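Local coordinates for bacterial microcompartment shell protein CutR (Streptococcus intermedius SK54 = ATCC 27335, PDB 6XPJ) that probably serves as a minor, circularly permuted shell protein of the choline-degrading bacterial microcompartment, assembling into hexamers and lending the shell heterogeneity and flexibility, at residues 75-78 with 79-82; 92-95 with 96-100. The protein carries 1 engineered substitution. All coordinates share one frame; numbering follows the deposited sequence.

Contact 1 (75-78 with 79-82)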
ATOM      1  N   PHE C  75      20.109  -3.971  -8.481  1.00 20.37           N
ATOM      2  CA  PHE C  75      18.858  -3.331  -8.932  1.00 19.84           C
ATOM      3  C   PHE C  75      18.705  -1.986  -8.233  1.00 19.47           C
ATOM      4  O   PHE C  75      19.291  -1.730  -7.177  1.00 17.98           O
ATOM      5  CB  PHE C  75      17.666  -4.263  -8.703  1.00 23.18           C
ATOM      6  CG  PHE C  75      17.384  -4.501  -7.249  1.00 21.61           C
ATOM      7  CD1 PHE C  75      16.752  -3.536  -6.489  1.00 24.61           C
ATOM      8  CD2 PHE C  75      17.744  -5.692  -6.635  1.00 23.30           C
ATOM      9  CE1 PHE C  75      16.530  -3.730  -5.134  1.00 24.11           C
ATOM     10  CE2 PHE C  75      17.498  -5.895  -5.292  1.00 23.00           C
ATOM     11  CZ  PHE C  75      16.893  -4.907  -4.542  1.00 25.07           C
ATOM     12  N   VAL C  76      17.904  -1.155  -8.877  1.00 17.98           N
ATOM     13  CA  VAL C  76      17.458   0.182  -8.410  1.00 18.17           C
ATOM     14  C   VAL C  76      15.952   0.124  -8.479  1.00 19.10           C
ATOM     15  O   VAL C  76      15.414  -0.015  -9.587  1.00 20.33           O
ATOM     16  CB  VAL C  76      17.976   1.318  -9.298  1.00 19.51           C
ATOM     17  CG1 VAL C  76      17.567   2.664  -8.708  1.00 20.07           C
ATOM     18  CG2 VAL C  76      19.476   1.231  -9.478  1.00 21.45           C
ATOM     19  N   ASP C  77      15.274   0.186  -7.358  1.00 16.58           N
ATOM     20  CA  ASP C  77      13.823  -0.047  -7.331  1.00 16.61           C
ATOM     21  C   ASP C  77      13.121   1.193  -6.783  1.00 15.97           C
ATOM     22  O   ASP C  77      13.072   1.394  -5.548  1.00 16.66           O
ATOM     23  CB  ASP C  77      13.489  -1.320  -6.556  1.00 16.47           C
ATOM     24  CG  ASP C  77      12.069  -1.768  -6.778  1.00 18.67           C
ATOM     25  OD1 ASP C  77      11.220  -0.865  -6.976  1.00 17.35           O
ATOM     26  OD2 ASP C  77      11.791  -3.002  -6.741  1.00 19.15           O
ATOM     27  N   ARG C  78      12.601   2.016  -7.684  1.00 16.65           N
ATOM     28  CA  ARG C  78      11.832   3.220  -7.291  1.00 17.16           C
ATOM     29  C   ARG C  78      10.437   2.846  -6.792  1.00 18.00           C
ATOM     30  O   ARG C  78       9.732   3.752  -6.301  1.00 19.65           O
ATOM     31  CB  ARG C  78      11.734   4.183  -8.482  1.00 18.46           C
ATOM     32  CG  ARG C  78      10.823   3.731  -9.601  1.00 18.24           C
ATOM     33  CD  ARG C  78      10.741   4.811 -10.650  1.00 19.45           C
ATOM     34  NE  ARG C  78       9.854   4.472 -11.756  1.00 18.84           N
ATOM     35  CZ  ARG C  78       8.538   4.668 -11.773  1.00 18.43           C
ATOM     36  NH1 ARG C  78       7.906   5.126 -10.708  1.00 18.20           N
ATOM     37  NH2 ARG C  78       7.850   4.377 -12.867  1.00 19.74           N
ATOM     38  N   PHE C  79       9.980   1.614  -6.949  1.00 17.55           N
ATOM     39  CA  PHE C  79       8.634   1.191  -6.510  1.00 17.54           C
ATOM     40  C   PHE C  79       8.697   0.819  -5.028  1.00 19.99           C
ATOM     41  O   PHE C  79       7.707   1.000  -4.297  1.00 21.80           O
ATOM     42  CB  PHE C  79       8.128   0.033  -7.375  1.00 18.36           C
ATOM     43  CG  PHE C  79       8.153   0.384  -8.829  1.00 20.14           C
ATOM     44  CD1 PHE C  79       7.123   1.128  -9.389  1.00 21.74           C
ATOM     45  CD2 PHE C  79       9.248   0.059  -9.609  1.00 22.36           C
ATOM     46  CE1 PHE C  79       7.190   1.500 -10.719  1.00 21.58           C
ATOM     47  CE2 PHE C  79       9.295   0.408 -10.947  1.00 22.72           C
ATOM     48  CZ  PHE C  79       8.270   1.148 -11.491  1.00 22.71           C
ATOM     49  N   THR C  80       9.827   0.259  -4.574  1.00 17.35           N
ATOM     50  CA  THR C  80       9.984  -0.171  -3.174  1.00 17.81           C
ATOM     51  C   THR C  80      10.929   0.758  -2.418  1.00 16.91           C
ATOM     52  O   THR C  80      10.953   0.650  -1.211  1.00 18.39           O
ATOM     53  CB  THR C  80      10.507  -1.603  -3.086  1.00 17.43           C
ATOM     54  OG1 THR C  80      11.802  -1.630  -3.684  1.00 17.58           O
ATOM     55  CG2 THR C  80       9.603  -2.601  -3.781  1.00 19.43           C
ATOM     56  N   GLY C  81      11.638   1.659  -3.095  1.00 16.36           N
ATOM     57  CA  GLY C  81      12.649   2.503  -2.425  1.00 15.75           C
ATOM     58  C   GLY C  81      13.851   1.685  -1.971  1.00 16.28           C
ATOM     59  O   GLY C  81      14.261   1.804  -0.838  1.00 16.04           O
ATOM     60  N   SER C  82      14.408   0.857  -2.852  1.00 14.83           N
ATOM     61  CA  SER C  82      15.458  -0.118  -2.479  1.00 14.93           C
ATOM     62  C   SER C  82      16.596  -0.078  -3.496  1.00 15.46           C
ATOM     63  O   SER C  82      16.329   0.064  -4.686  1.00 16.82           O
ATOM     64  CB  SER C  82      14.883  -1.512  -2.394  1.00 14.78           C
ATOM     65  OG  SER C  82      13.650  -1.528  -1.695  1.00 16.47           O
TER
HETATM   66  O   HOH W   1       7.160   4.153  -5.068  1.00 24.76           O
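Asp77 grips the turn that follows it, using both its backbone and its carboxylate. Asp77 N donates to Ser82 O (2.9 Å), and Asp77 O accepts a bond from Ser82 N at 3.1 Å and a weak, bent one from Gly81 N; Gly81 and Ser82 thus both pair with Asp77, forming a G1 beta bulge. With CG anti to the backbone N (chi1 -166°), the carboxylate is turned toward the next amides. There OD1 takes Phe79 N (2.8 Å) nearly along its C-O bond, whereas Thr80 N (3.0 Å) approaches from well above the carboxylate plane. Thr80 OG1 donates to Ser82 OG at 2.7 Å, and Ser82 OG also bonds Glu56 of a neighbouring subunit. Within the chain the Arg78-Phe79 pair is looser, a CH-pi contact with CG over one ring face, 4.0 Å from the centroid; the guanidinium, inclined 39° to that ring, is held by a salt bridge from NH2 to Asp77 OD2 of another subunit. A water lies within hydrogen-bonding distance of Arg78 O and, farther off, Phe79 O. The hairpin joins strand 72-77, outermost in the chain's own sheet, to strand 82-87, with Val76 packed on helix 58-68.

Contact 2 (92-95 with 96-100)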
ATOM      1  N   VAL C  92      32.049  -2.018  -1.259  1.00 17.40           N
ATOM      2  CA  VAL C  92      30.618  -1.972  -0.851  1.00 15.86           C
ATOM      3  C   VAL C  92      30.486  -1.059   0.377  1.00 17.14           C
ATOM      4  O   VAL C  92      29.574  -0.212   0.411  1.00 15.93           O
ATOM      5  CB  VAL C  92      30.070  -3.379  -0.583  1.00 16.69           C
ATOM      6  CG1 VAL C  92      28.723  -3.300   0.112  1.00 17.14           C
ATOM      7  CG2 VAL C  92      29.963  -4.146  -1.883  1.00 17.45           C
ATOM      8  N   GLU C  93      31.371  -1.189   1.355  1.00 16.80           N
ATOM      9  CA  GLU C  93      31.313  -0.281   2.528  1.00 17.59           C
ATOM     10  C   GLU C  93      31.518   1.179   2.098  1.00 16.36           C
ATOM     11  O   GLU C  93      30.826   2.084   2.646  1.00 17.14           O
ATOM     12  CB  GLU C  93      32.332  -0.686   3.579  1.00 18.61           C
ATOM     13  CG  GLU C  93      32.027  -2.009   4.198  1.00 21.21           C
ATOM     14  CD  GLU C  93      32.907  -2.395   5.371  1.00 26.23           C
ATOM     15  OE1 GLU C  93      32.600  -3.418   5.991  1.00 29.25           O
ATOM     16  OE2 GLU C  93      33.874  -1.667   5.655  1.00 30.76           O
ATOM     17  N   THR C  94      32.492   1.472   1.216  1.00 16.86           N
ATOM     18  CA  THR C  94      32.761   2.847   0.745  1.00 17.12           C
ATOM     19  C   THR C  94      31.483   3.418   0.139  1.00 16.33           C
ATOM     20  O   THR C  94      31.109   4.553   0.454  1.00 17.16           O
ATOM     21  CB  THR C  94      33.922   2.897  -0.256  1.00 19.96           C
ATOM     22  OG1 THR C  94      35.076   2.514   0.498  1.00 21.50           O
ATOM     23  CG2 THR C  94      34.098   4.261  -0.890  1.00 21.53           C
ATOM     24  N   SER C  95      30.810   2.642  -0.714  1.00 16.85           N
ATOM     25  CA  SER C  95      29.580   3.106  -1.388  1.00 16.41           C
ATOM     26  C   SER C  95      28.483   3.379  -0.347  1.00 16.22           C
ATOM     27  O   SER C  95      27.789   4.379  -0.457  1.00 16.24           O
ATOM     28  CB  SER C  95      29.121   2.125  -2.429  1.00 17.22           C
ATOM     29  OG  SER C  95      30.034   2.104  -3.534  1.00 20.20           O
ATOM     30  N   LEU C  96      28.309   2.485   0.629  1.00 15.99           N
ATOM     31  CA  LEU C  96      27.278   2.692   1.670  1.00 15.52           C
ATOM     32  C   LEU C  96      27.609   3.950   2.465  1.00 15.84           C
ATOM     33  O   LEU C  96      26.707   4.729   2.753  1.00 15.53           O
ATOM     34  CB  LEU C  96      27.244   1.462   2.565  1.00 15.43           C
ATOM     35  CG  LEU C  96      26.639   0.217   1.938  1.00 16.09           C
ATOM     36  CD1 LEU C  96      26.839  -0.963   2.852  1.00 17.16           C
ATOM     37  CD2 LEU C  96      25.154   0.421   1.642  1.00 15.67           C
ATOM     38  N   GLU C  97      28.857   4.124   2.864  1.00 14.85           N
ATOM     39  CA  GLU C  97      29.287   5.324   3.621  1.00 14.42           C
ATOM     40  C   GLU C  97      28.997   6.580   2.799  1.00 15.70           C
ATOM     41  O   GLU C  97      28.494   7.574   3.361  1.00 16.25           O
ATOM     42  CB  GLU C  97      30.782   5.250   3.872  1.00 16.58           C
ATOM     43  CG  GLU C  97      31.188   4.225   4.900  1.00 18.00           C
ATOM     44  CD  GLU C  97      32.659   3.875   4.846  1.00 20.02           C
ATOM     45  OE1 GLU C  97      33.106   3.178   5.768  1.00 23.22           O
ATOM     46  OE2 GLU C  97      33.358   4.287   3.891  1.00 20.27           O
ATOM     47  N   ASP C  98      29.301   6.555   1.504  1.00 16.16           N
ATOM     48  CA  ASP C  98      29.121   7.767   0.673  1.00 16.55           C
ATOM     49  C   ASP C  98      27.634   8.076   0.553  1.00 15.42           C
ATOM     50  O   ASP C  98      27.245   9.260   0.600  1.00 15.59           O
ATOM     51  CB  ASP C  98      29.835   7.618  -0.666  1.00 17.96           C
ATOM     52  CG  ASP C  98      31.351   7.773  -0.520  1.00 22.11           C
ATOM     53  OD1 ASP C  98      31.853   7.794   0.616  1.00 24.21           O
ATOM     54  OD2 ASP C  98      32.000   7.979  -1.551  1.00 29.29           O
ATOM     55  N   ILE C  99      26.788   7.062   0.410  1.00 14.72           N
ATOM     56  CA  ILE C  99      25.316   7.274   0.421  1.00 15.71           C
ATOM     57  C   ILE C  99      24.899   7.921   1.746  1.00 14.95           C
ATOM     58  O   ILE C  99      24.177   8.912   1.701  1.00 15.90           O
ATOM     59  CB  ILE C  99      24.546   5.960   0.184  1.00 15.27           C
ATOM     60  CG1 ILE C  99      24.745   5.444  -1.245  1.00 15.85           C
ATOM     61  CG2 ILE C  99      23.078   6.116   0.503  1.00 16.73           C
ATOM     62  CD1 ILE C  99      24.326   4.020  -1.432  1.00 16.64           C
ATOM     63  N   LEU C 100      25.281   7.359   2.887  1.00 14.93           N
ATOM     64  CA  LEU C 100      24.851   7.889   4.201  1.00 14.75           C
ATOM     65  C   LEU C 100      25.331   9.320   4.373  1.00 15.11           C
ATOM     66  O   LEU C 100      24.542  10.154   4.819  1.00 15.61           O
ATOM     67  CB  LEU C 100      25.357   6.970   5.309  1.00 14.57           C
ATOM     68  CG  LEU C 100      24.670   5.610   5.398  1.00 15.09           C
ATOM     69  CD1 LEU C 100      25.423   4.692   6.347  1.00 15.78           C
ATOM     70  CD2 LEU C 100      23.214   5.732   5.803  1.00 15.70           C
TER
HETATM   71  O   HOH W   2      35.748   3.479   3.242  1.00 35.62           O
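Helix 89-105 of the BMC domain supplies this contact, one turn stacked on the next by consecutive i to i+4 backbone bonds. Val92 O accepts from Leu96 N, Glu93 O from Glu97 N (2.8 Å), Thr94 O from Asp98 N, and Ser95 O from Ile99 N (3.0 Å). On the inward side Val92 and Leu96 run side by side in the same direction, the CG1 branch of Val92 lying 4.1 Å from CD1 of Leu96; both pack on Phe85 and Val27 of the sheet, and Ile99 also reaches Phe85. A second flank meets helix 58-68, where Ser95 OG bonds Ala65 O and Asp98 packs on Ile64 and Ala68. Thr94 and Glu97 form a polar outer side. Glu97 has CG beside its backbone N (chi1 -72°) and an extended chain beyond, which carries the carboxylate back along the preceding turn until OE2 is 3.5 Å from Thr94 CA. One water spans the remaining gap, donating to Thr94 OG1 at 3.0 Å and to Glu97 OE2 at 2.6 Å, while Thr94 OG1 is also bonded to Gln90 O. The helix is thus amphipathic: dispersion contacts seat Val92, Leu96 and Ile99 on the sheet, and a water rather than a direct side-chain bond joins Thr94 to Glu97. Nearby Glu93 has its negative charge probably offset by the salt bridge to Lys116.

Both contacts are local, and they occur in series along the chain, with centres about 17 Å apart and nearest atoms about 9 Å apart. Strand 82-87 connects them: it leaves the turn of contact 1 and offers Phe85 to the helix of contact 2. Both also pack on helix 58-68, through Val76 in contact 1 and Ser95, Asp98 and Ile99 in contact 2. Contact 1 is only partly buried, and its chemistry is that of a polar turn whose charged side chains also serve the interfaces with two neighbouring subunits. Contact 2 is mostly buried, with apolar side chains against the sheet; no other chain of the assembly touches it. Residues 75-82 therefore contribute to hexamer assembly, and residues 92-100 to the core of the single subunit.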